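Local coordinates for high affinity transport system protein p37 (Mycoplasma hyorhinis, PDB 3EKI) that binds thiamine diphosphate outside the cell membrane as the lipoprotein component of a high-affinity transport system, at residues K158-Y162 / I336-P340; A144-N150 / Y381-I387. One frame throughout, in Å; residues are numbered along the deposited sequence.

In the fold
The two contacts lie in different parts of a periplasmic-binding-protein-like fold, their centres 20 Å apart and their nearest atoms about 7 Å apart, without touching. Contact 2 is strand pairing: 383-386 runs antiparallel to 144-150 in a six-strand sheet, and the side chain of Tyr381 is about 4 Å from the bound thiamine diphosphate. Contact 1 sets the loop 158-162 against residues 336-340, which follow on from a strand of a separate mixed sheet; its Pro340 side chain is about 11 Å from the ligand. Along the chain, the strands of that mixed sheet, 217-223 to 331-337, lie between the two strands of contact 2.

Contact 1 of 2, residues K158-Y162 / I336-P340; sequences KDKFY and IVTNP
Asn339 reaches from segment 336-340 into the loop 158-162 and shows how one side-chain amide can stand in for a backbone partner. Its CB lies 3.9 Å from Phe161 CD2. Held beside the backbone N of its own residue (chi1 -62°), Asn339 CG comes nearer, 3.6 Å from Phe161 CD2. The amide plane and the Phe161 ring are turned 54° apart, an oblique meeting and not a stack. At the tip, OD1 accepts the backbone N-H of Tyr162: Tyr162 N to Asn339 OD1 is 2.9 Å, the donor lies in the carbonyl plane, and the N-H...O angle is 157°. Asn339 OD1 is also 3.2 Å from Phe161 CA, so it rests against the chain just ahead of the amide it grips. The other branch, ND2, gives its bond to the carbonyl of Ala401, and this buried amide therefore has partners on both arms.

Pro340 packs next to it, CD 3.6 Å from Phe161 CE2, the two side chains crossing at about a right angle, while Pro340 CG approaches Lys158 O at 3.3 Å. Lys158 touches Pro340 CG with its own CG and, with the chain bent at its last torsion, with NZ, which also makes a salt bridge to Asp159 OD1. At the far end, the contact thins to Ile336 CD1, which meets the edge of the Tyr162 ring 4.1 Å from Tyr162 CD1; the hydroxyl of that tyrosine bonds His269.

Arg216 NH1 bonds the carbonyls of both Lys160 and Thr338, so one guanidinium nitrogen joins the two segments, and Lys400 of helix 390-402 makes a cation-pi contact with Phe161. Helix 170-184 packs on Ile336 and Asn339, helix 256-269 on Tyr162 and Thr338, and strand 217-223 pairs with the strand carrying Ile336.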
ATOM      1  N   LYS A 158      -2.054  13.918  -6.560  1.00 11.07           N
ATOM      2  CA  LYS A 158      -2.876  12.743  -6.765  1.00 12.26           C
ATOM      3  C   LYS A 158      -3.431  12.611  -8.172  1.00 15.83           C
ATOM      4  O   LYS A 158      -3.391  11.533  -8.777  1.00 11.07           O
ATOM      5  CB  LYS A 158      -4.079  12.757  -5.802  1.00 14.08           C
ATOM      6  CG  LYS A 158      -4.906  11.504  -5.962  1.00 14.31           C
ATOM      7  CD  LYS A 158      -6.098  11.377  -5.041  1.00 18.68           C
ATOM      8  CE  LYS A 158      -7.045  10.298  -5.527  1.00 30.61           C
ATOM      9  NZ  LYS A 158      -7.560  10.524  -6.912  1.00 57.15           N
ATOM     10  N   ASP A 159      -4.003  13.718  -8.673  1.00 12.22           N
ATOM     11  CA  ASP A 159      -4.875  13.546  -9.839  1.00 22.93           C
ATOM     12  C   ASP A 159      -4.092  13.577 -11.149  1.00 22.85           C
ATOM     13  O   ASP A 159      -4.172  14.486 -11.979  1.00 26.04           O
ATOM     14  CB  ASP A 159      -6.001  14.578  -9.767  1.00 22.89           C
ATOM     15  CG  ASP A 159      -7.157  14.155  -8.879  1.00 24.66           C
ATOM     16  OD1 ASP A 159      -7.189  13.052  -8.292  1.00 24.56           O
ATOM     17  OD2 ASP A 159      -8.118  14.942  -8.730  1.00 47.36           O
ATOM     18  N   LYS A 160      -3.299  12.529 -11.339  1.00 12.88           N
ATOM     19  CA  LYS A 160      -2.569  12.207 -12.559  1.00 12.96           C
ATOM     20  C   LYS A 160      -2.992  10.801 -12.986  1.00 15.26           C
ATOM     21  O   LYS A 160      -2.832   9.863 -12.195  1.00 12.65           O
ATOM     22  CB  LYS A 160      -1.058  12.236 -12.416  1.00 14.70           C
ATOM     23  CG  LYS A 160      -0.424  13.417 -11.723  1.00 20.17           C
ATOM     24  CD  LYS A 160      -0.486  14.688 -12.541  1.00 34.61           C
ATOM     25  CE  LYS A 160       0.355  15.792 -11.902  1.00 50.46           C
ATOM     26  NZ  LYS A 160      -0.103  17.141 -12.352  1.00 70.64           N
ATOM     27  N   PHE A 161      -3.536  10.683 -14.188  1.00  8.63           N
ATOM     28  CA  PHE A 161      -4.063   9.453 -14.722  1.00  9.76           C
ATOM     29  C   PHE A 161      -3.524   9.154 -16.128  1.00  9.52           C
ATOM     30  O   PHE A 161      -3.003  10.048 -16.791  1.00 10.75           O
ATOM     31  CB  PHE A 161      -5.593   9.491 -14.826  1.00 14.14           C
ATOM     32  CG  PHE A 161      -6.310   9.701 -13.513  1.00 18.22           C
ATOM     33  CD1 PHE A 161      -6.451  10.986 -13.008  1.00 26.85           C
ATOM     34  CD2 PHE A 161      -6.827   8.617 -12.828  1.00 20.51           C
ATOM     35  CE1 PHE A 161      -7.121  11.191 -11.811  1.00 23.11           C
ATOM     36  CE2 PHE A 161      -7.486   8.833 -11.622  1.00 18.71           C
ATOM     37  CZ  PHE A 161      -7.614  10.107 -11.130  1.00 18.03           C
ATOM     38  N   TYR A 162      -3.691   7.901 -16.514  1.00 11.72           N
ATOM     39  CA  TYR A 162      -3.271   7.474 -17.837  1.00 10.33           C
ATOM     40  C   TYR A 162      -3.921   8.344 -18.913  1.00 10.41           C
ATOM     41  O   TYR A 162      -5.109   8.656 -18.897  1.00 11.36           O
ATOM     42  CB  TYR A 162      -3.610   5.973 -18.009  1.00  8.93           C
ATOM     43  CG  TYR A 162      -3.138   5.502 -19.375  1.00 10.19           C
ATOM     44  CD1 TYR A 162      -1.825   5.092 -19.578  1.00 11.92           C
ATOM     45  CD2 TYR A 162      -3.976   5.472 -20.472  1.00 11.34           C
ATOM     46  CE1 TYR A 162      -1.402   4.660 -20.833  1.00  7.53           C
ATOM     47  CE2 TYR A 162      -3.587   5.069 -21.726  1.00 13.92           C
ATOM     48  CZ  TYR A 162      -2.279   4.663 -21.888  1.00  9.30           C
ATOM     49  OH  TYR A 162      -1.930   4.269 -23.143  1.00 10.27           O
ATOM     50  N   ILE A 336       6.257   2.920 -16.317  1.00  7.11           N
ATOM     51  CA  ILE A 336       5.105   3.761 -16.109  1.00  5.80           C
ATOM     52  C   ILE A 336       4.540   3.449 -14.716  1.00  7.20           C
ATOM     53  O   ILE A 336       4.746   2.323 -14.254  1.00  7.86           O
ATOM     54  CB  ILE A 336       4.030   3.552 -17.186  1.00  5.93           C
ATOM     55  CG1 ILE A 336       2.931   4.607 -17.230  1.00 11.01           C
ATOM     56  CG2 ILE A 336       3.441   2.154 -17.095  1.00  6.76           C
ATOM     57  CD1 ILE A 336       2.091   4.594 -18.483  1.00  6.66           C
ATOM     58  N   VAL A 337       3.917   4.439 -14.094  1.00  6.41           N
ATOM     59  CA  VAL A 337       3.190   4.133 -12.847  1.00  6.54           C
ATOM     60  C   VAL A 337       1.714   3.945 -13.166  1.00  9.30           C
ATOM     61  O   VAL A 337       1.287   3.997 -14.331  1.00  8.63           O
ATOM     62  CB  VAL A 337       3.390   5.182 -11.756  1.00  2.10           C
ATOM     63  CG1 VAL A 337       4.900   5.239 -11.456  1.00  8.24           C
ATOM     64  CG2 VAL A 337       2.841   6.544 -12.091  1.00  7.10           C
ATOM     65  N   THR A 338       0.884   3.723 -12.157  1.00  7.14           N
ATOM     66  CA  THR A 338      -0.537   3.514 -12.400  1.00  6.77           C
ATOM     67  C   THR A 338      -1.363   4.704 -11.925  1.00  4.70           C
ATOM     68  O   THR A 338      -0.848   5.696 -11.438  1.00  7.95           O
ATOM     69  CB  THR A 338      -1.066   2.255 -11.697  1.00  6.90           C
ATOM     70  OG1 THR A 338      -1.142   2.494 -10.265  1.00  6.97           O
ATOM     71  CG2 THR A 338      -0.164   1.045 -11.892  1.00  5.26           C
ATOM     72  N   ASN A 339      -2.682   4.583 -12.073  1.00  7.31           N
ATOM     73  CA  ASN A 339      -3.655   5.503 -11.520  1.00  8.42           C
ATOM     74  C   ASN A 339      -3.647   5.313  -9.997  1.00  5.34           C
ATOM     75  O   ASN A 339      -3.206   4.276  -9.520  1.00  7.26           O
ATOM     76  CB  ASN A 339      -5.036   5.263 -12.102  1.00  9.36           C
ATOM     77  CG  ASN A 339      -5.149   5.480 -13.596  1.00  8.98           C
ATOM     78  OD1 ASN A 339      -4.444   6.307 -14.157  1.00  9.40           O
ATOM     79  ND2 ASN A 339      -6.049   4.725 -14.216  1.00 12.23           N
ATOM     80  N   PRO A 340      -4.077   6.352  -9.292  1.00  6.74           N
ATOM     81  CA  PRO A 340      -3.996   6.325  -7.824  1.00  6.75           C
ATOM     82  C   PRO A 340      -5.242   5.830  -7.105  1.00  5.99           C
ATOM     83  O   PRO A 340      -6.358   6.075  -7.566  1.00  7.24           O
ATOM     84  CB  PRO A 340      -3.821   7.814  -7.567  1.00  7.43           C
ATOM     85  CG  PRO A 340      -4.705   8.467  -8.579  1.00  8.23           C
ATOM     86  CD  PRO A 340      -4.610   7.603  -9.815  1.00  8.50           C
TER

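Contact 2 of 2, residues A144-N150 / Y381-I387; sequences ALETTTN and YNGYKKI
With OG1 set between its backbone N and carbonyl carbon (chi1 70°), Thr147 directs its methyl at two tyrosines. Thr147 CG2 lies over one face of the Tyr381 ring, 3.9 Å from its centroid, in a CH-pi contact, and 3.8 Å from Tyr384 CE2. Leu145, whose CG is anti to the backbone N, adds CD2 at 3.7 Å from Tyr384 CD2 on the same face of the sheet. On the other face, Thr148 CG2 and Lys385 CE press together at 3.5 Å, tighter than usual for two carbons.

The strands beneath are antiparallel. Glu146 and Lys385 form a hydrogen-bonded pair, with Glu146 N 2.8 Å from Lys385 O. Toward the ligand a classic beta bulge offsets the register: Asn382 and Gly383 both face Thr148, with a 2.9 Å bond from Asn382 N to Thr148 O and a weak one from Gly383 N. Beyond it, Asn382 OD1 accepts the N-H of Asn150, Asn150 N to Asn382 OD1 being 2.9 Å and almost straight at 176°, while the two side-chain amides stack with planes 5° apart. At the opposite end a water bridges Ala144 O and Ile387 O.

Second-shell bonds hold the polar ends: Asp344 bonds Tyr381 OH through its carboxylate and Thr147 OG1 through its carbonyl, and Gln211 binds both Thr148 OG1 and Asn150 OD1. Tyr381 thus has a methyl over one face and a carboxylate at its hydroxyl, which is consistent with a limited choice of orientations for the ring that touches the thiamine diphosphate.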
ATOM      1  N   ALA A 144     -14.108   3.805   8.726  1.00  6.34           N
ATOM      2  CA  ALA A 144     -14.107   5.032   9.510  1.00  7.36           C
ATOM      3  C   ALA A 144     -12.857   5.937   9.457  1.00  8.14           C
ATOM      4  O   ALA A 144     -12.954   7.120   9.663  1.00 11.42           O
ATOM      5  CB  ALA A 144     -14.361   4.688  10.935  1.00 10.32           C
ATOM      6  N   LEU A 145     -11.706   5.314   9.256  1.00  8.46           N
ATOM      7  CA  LEU A 145     -10.435   6.015   9.301  1.00  8.86           C
ATOM      8  C   LEU A 145      -9.762   5.925   7.941  1.00  7.04           C
ATOM      9  O   LEU A 145      -9.716   4.821   7.384  1.00  9.39           O
ATOM     10  CB  LEU A 145      -9.572   5.338  10.369  1.00 10.04           C
ATOM     11  CG  LEU A 145      -8.150   5.846  10.623  1.00 12.02           C
ATOM     12  CD1 LEU A 145      -8.183   7.067  11.533  1.00 15.72           C
ATOM     13  CD2 LEU A 145      -7.229   4.811  11.250  1.00 16.32           C
ATOM     14  N   GLU A 146      -9.253   7.033   7.424  1.00  9.42           N
ATOM     15  CA  GLU A 146      -8.437   6.978   6.220  1.00  9.77           C
ATOM     16  C   GLU A 146      -6.994   7.276   6.619  1.00 10.63           C
ATOM     17  O   GLU A 146      -6.776   8.339   7.197  1.00 11.15           O
ATOM     18  CB  GLU A 146      -8.904   8.006   5.186  1.00 12.45           C
ATOM     19  CG  GLU A 146      -8.118   7.916   3.884  1.00 15.87           C
ATOM     20  CD  GLU A 146      -8.636   8.792   2.766  1.00 27.13           C
ATOM     21  OE1 GLU A 146      -9.597   9.566   2.958  1.00 27.70           O
ATOM     22  OE2 GLU A 146      -8.047   8.711   1.663  1.00 18.28           O
ATOM     23  N   THR A 147      -6.051   6.389   6.327  1.00  7.35           N
ATOM     24  CA  THR A 147      -4.643   6.737   6.565  1.00  6.74           C
ATOM     25  C   THR A 147      -4.108   7.582   5.405  1.00 11.62           C
ATOM     26  O   THR A 147      -4.672   7.570   4.313  1.00  7.84           O
ATOM     27  CB  THR A 147      -3.776   5.488   6.782  1.00  6.14           C
ATOM     28  OG1 THR A 147      -3.670   4.799   5.527  1.00  6.32           O
ATOM     29  CG2 THR A 147      -4.369   4.503   7.772  1.00  8.92           C
ATOM     30  N   THR A 148      -3.038   8.312   5.655  1.00 10.82           N
ATOM     31  CA  THR A 148      -2.297   9.063   4.640  1.00  7.26           C
ATOM     32  C   THR A 148      -0.823   8.730   4.814  1.00 10.77           C
ATOM     33  O   THR A 148      -0.372   8.260   5.859  1.00  7.01           O
ATOM     34  CB  THR A 148      -2.516  10.580   4.697  1.00  8.36           C
ATOM     35  OG1 THR A 148      -1.986  11.079   5.950  1.00 12.53           O
ATOM     36  CG2 THR A 148      -3.982  10.967   4.640  1.00 14.85           C
ATOM     37  N   THR A 149      -0.027   8.938   3.767  1.00 11.27           N
ATOM     38  CA  THR A 149       1.405   8.624   3.832  1.00 10.75           C
ATOM     39  C   THR A 149       2.218   9.824   3.372  1.00  6.98           C
ATOM     40  O   THR A 149       1.711  10.612   2.568  1.00  9.50           O
ATOM     41  CB  THR A 149       1.645   7.355   2.986  1.00 12.77           C
ATOM     42  OG1 THR A 149       2.955   6.828   3.208  1.00 10.54           O
ATOM     43  CG2 THR A 149       1.540   7.621   1.489  1.00 10.90           C
ATOM     44  N   ASN A 150       3.441   9.969   3.849  1.00  9.19           N
ATOM     45  CA  ASN A 150       4.380  10.969   3.349  1.00  7.17           C
ATOM     46  C   ASN A 150       4.472  10.824   1.827  1.00  5.69           C
ATOM     47  O   ASN A 150       4.698   9.712   1.370  1.00  8.20           O
ATOM     48  CB  ASN A 150       5.758  10.819   3.984  1.00  9.23           C
ATOM     49  CG  ASN A 150       5.825  11.180   5.459  1.00 13.48           C
ATOM     50  OD1 ASN A 150       4.972  11.922   5.954  1.00 14.46           O
ATOM     51  ND2 ASN A 150       6.849  10.681   6.130  1.00 16.75           N
ATOM     52  N   TYR A 381       1.937   4.777   7.583  1.00  8.31           N
ATOM     53  CA  TYR A 381       0.830   5.639   7.970  1.00 12.37           C
ATOM     54  C   TYR A 381       1.380   6.851   8.722  1.00 12.28           C
ATOM     55  O   TYR A 381       1.684   6.749   9.911  1.00 10.65           O
ATOM     56  CB  TYR A 381      -0.206   4.920   8.835  1.00 10.32           C
ATOM     57  CG  TYR A 381      -0.676   3.587   8.353  1.00  6.62           C
ATOM     58  CD1 TYR A 381      -0.754   3.271   6.995  1.00  7.63           C
ATOM     59  CD2 TYR A 381      -1.060   2.578   9.243  1.00  7.16           C
ATOM     60  CE1 TYR A 381      -1.189   2.036   6.556  1.00  8.72           C
ATOM     61  CE2 TYR A 381      -1.488   1.351   8.784  1.00  9.27           C
ATOM     62  CZ  TYR A 381      -1.557   1.063   7.443  1.00  7.45           C
ATOM     63  OH  TYR A 381      -1.994  -0.187   7.058  1.00 11.86           O
ATOM     64  N   ASN A 382       1.510   7.951   8.010  1.00  9.60           N
ATOM     65  CA  ASN A 382       2.098   9.180   8.522  1.00  7.93           C
ATOM     66  C   ASN A 382       1.048  10.213   8.875  1.00  8.51           C
ATOM     67  O   ASN A 382       1.366  11.315   9.309  1.00 12.01           O
ATOM     68  CB  ASN A 382       3.090   9.756   7.500  1.00 10.26           C
ATOM     69  CG  ASN A 382       4.186   8.765   7.209  1.00 14.10           C
ATOM     70  OD1 ASN A 382       4.321   8.315   6.058  1.00 11.92           O
ATOM     71  ND2 ASN A 382       4.967   8.442   8.232  1.00 14.23           N
ATOM     72  N   GLY A 383      -0.216   9.902   8.688  1.00  9.41           N
ATOM     73  CA  GLY A 383      -1.305  10.808   9.016  1.00 11.87           C
ATOM     74  C   GLY A 383      -2.607  10.022   8.930  1.00 10.00           C
ATOM     75  O   GLY A 383      -2.702   8.892   8.451  1.00  8.30           O
ATOM     76  N   TYR A 384      -3.658  10.637   9.425  1.00  8.19           N
ATOM     77  CA  TYR A 384      -4.995  10.075   9.460  1.00 12.95           C
ATOM     78  C   TYR A 384      -6.069  11.132   9.233  1.00  9.90           C
ATOM     79  O   TYR A 384      -5.869  12.291   9.625  1.00 14.01           O
ATOM     80  CB  TYR A 384      -5.256   9.416  10.822  1.00 11.18           C
ATOM     81  CG  TYR A 384      -4.281   8.345  11.216  1.00  7.07           C
ATOM     82  CD1 TYR A 384      -3.254   8.651  12.100  1.00  7.97           C
ATOM     83  CD2 TYR A 384      -4.334   7.043  10.738  1.00  5.34           C
ATOM     84  CE1 TYR A 384      -2.345   7.682  12.482  1.00  7.02           C
ATOM     85  CE2 TYR A 384      -3.429   6.070  11.111  1.00  7.71           C
ATOM     86  CZ  TYR A 384      -2.423   6.394  11.991  1.00  6.79           C
ATOM     87  OH  TYR A 384      -1.513   5.448  12.367  1.00 10.97           O
ATOM     88  N   LYS A 385      -7.189  10.755   8.637  1.00  7.80           N
ATOM     89  CA  LYS A 385      -8.366  11.593   8.474  1.00  9.21           C
ATOM     90  C   LYS A 385      -9.601  10.762   8.812  1.00 10.32           C
ATOM     91  O   LYS A 385      -9.593   9.527   8.672  1.00 12.12           O
ATOM     92  CB  LYS A 385      -8.474  12.103   7.035  1.00 18.89           C
ATOM     93  CG  LYS A 385      -7.194  12.491   6.338  1.00 42.94           C
ATOM     94  CD  LYS A 385      -7.440  13.441   5.167  1.00 53.61           C
ATOM     95  CE  LYS A 385      -6.683  13.053   3.907  1.00 58.69           C
ATOM     96  NZ  LYS A 385      -5.753  14.113   3.423  1.00 60.57           N
ATOM     97  N   LYS A 386     -10.697  11.367   9.239  1.00  9.10           N
ATOM     98  CA  LYS A 386     -11.984  10.735   9.352  1.00 10.64           C
ATOM     99  C   LYS A 386     -12.576  10.458   7.975  1.00 15.31           C
ATOM    100  O   LYS A 386     -12.469  11.340   7.109  1.00 15.93           O
ATOM    101  CB  LYS A 386     -12.944  11.673  10.100  1.00 12.85           C
ATOM    102  CG  LYS A 386     -14.335  11.109  10.361  1.00 17.45           C
ATOM    103  CD  LYS A 386     -15.275  12.207  10.861  1.00 26.82           C
ATOM    104  CE  LYS A 386     -16.659  11.672  11.202  1.00 39.52           C
ATOM    105  NZ  LYS A 386     -17.542  12.753  11.745  1.00 37.78           N
ATOM    106  N   ILE A 387     -13.199   9.304   7.771  1.00 10.32           N
ATOM    107  CA  ILE A 387     -13.971   9.159   6.538  1.00 12.48           C
ATOM    108  C   ILE A 387     -15.366   9.742   6.721  1.00 14.75           C
ATOM    109  O   ILE A 387     -16.069   9.282   7.608  1.00 16.01           O
ATOM    110  CB  ILE A 387     -14.046   7.696   6.090  1.00 13.51           C
ATOM    111  CG1 ILE A 387     -12.626   7.197   5.799  1.00 13.35           C
ATOM    112  CG2 ILE A 387     -15.009   7.525   4.932  1.00 14.20           C
ATOM    113  CD1 ILE A 387     -12.457   5.818   5.274  1.00 14.98           C
TER
HETATM  114  O   HOH W   1     -15.694   8.157  10.228  1.00 26.03           O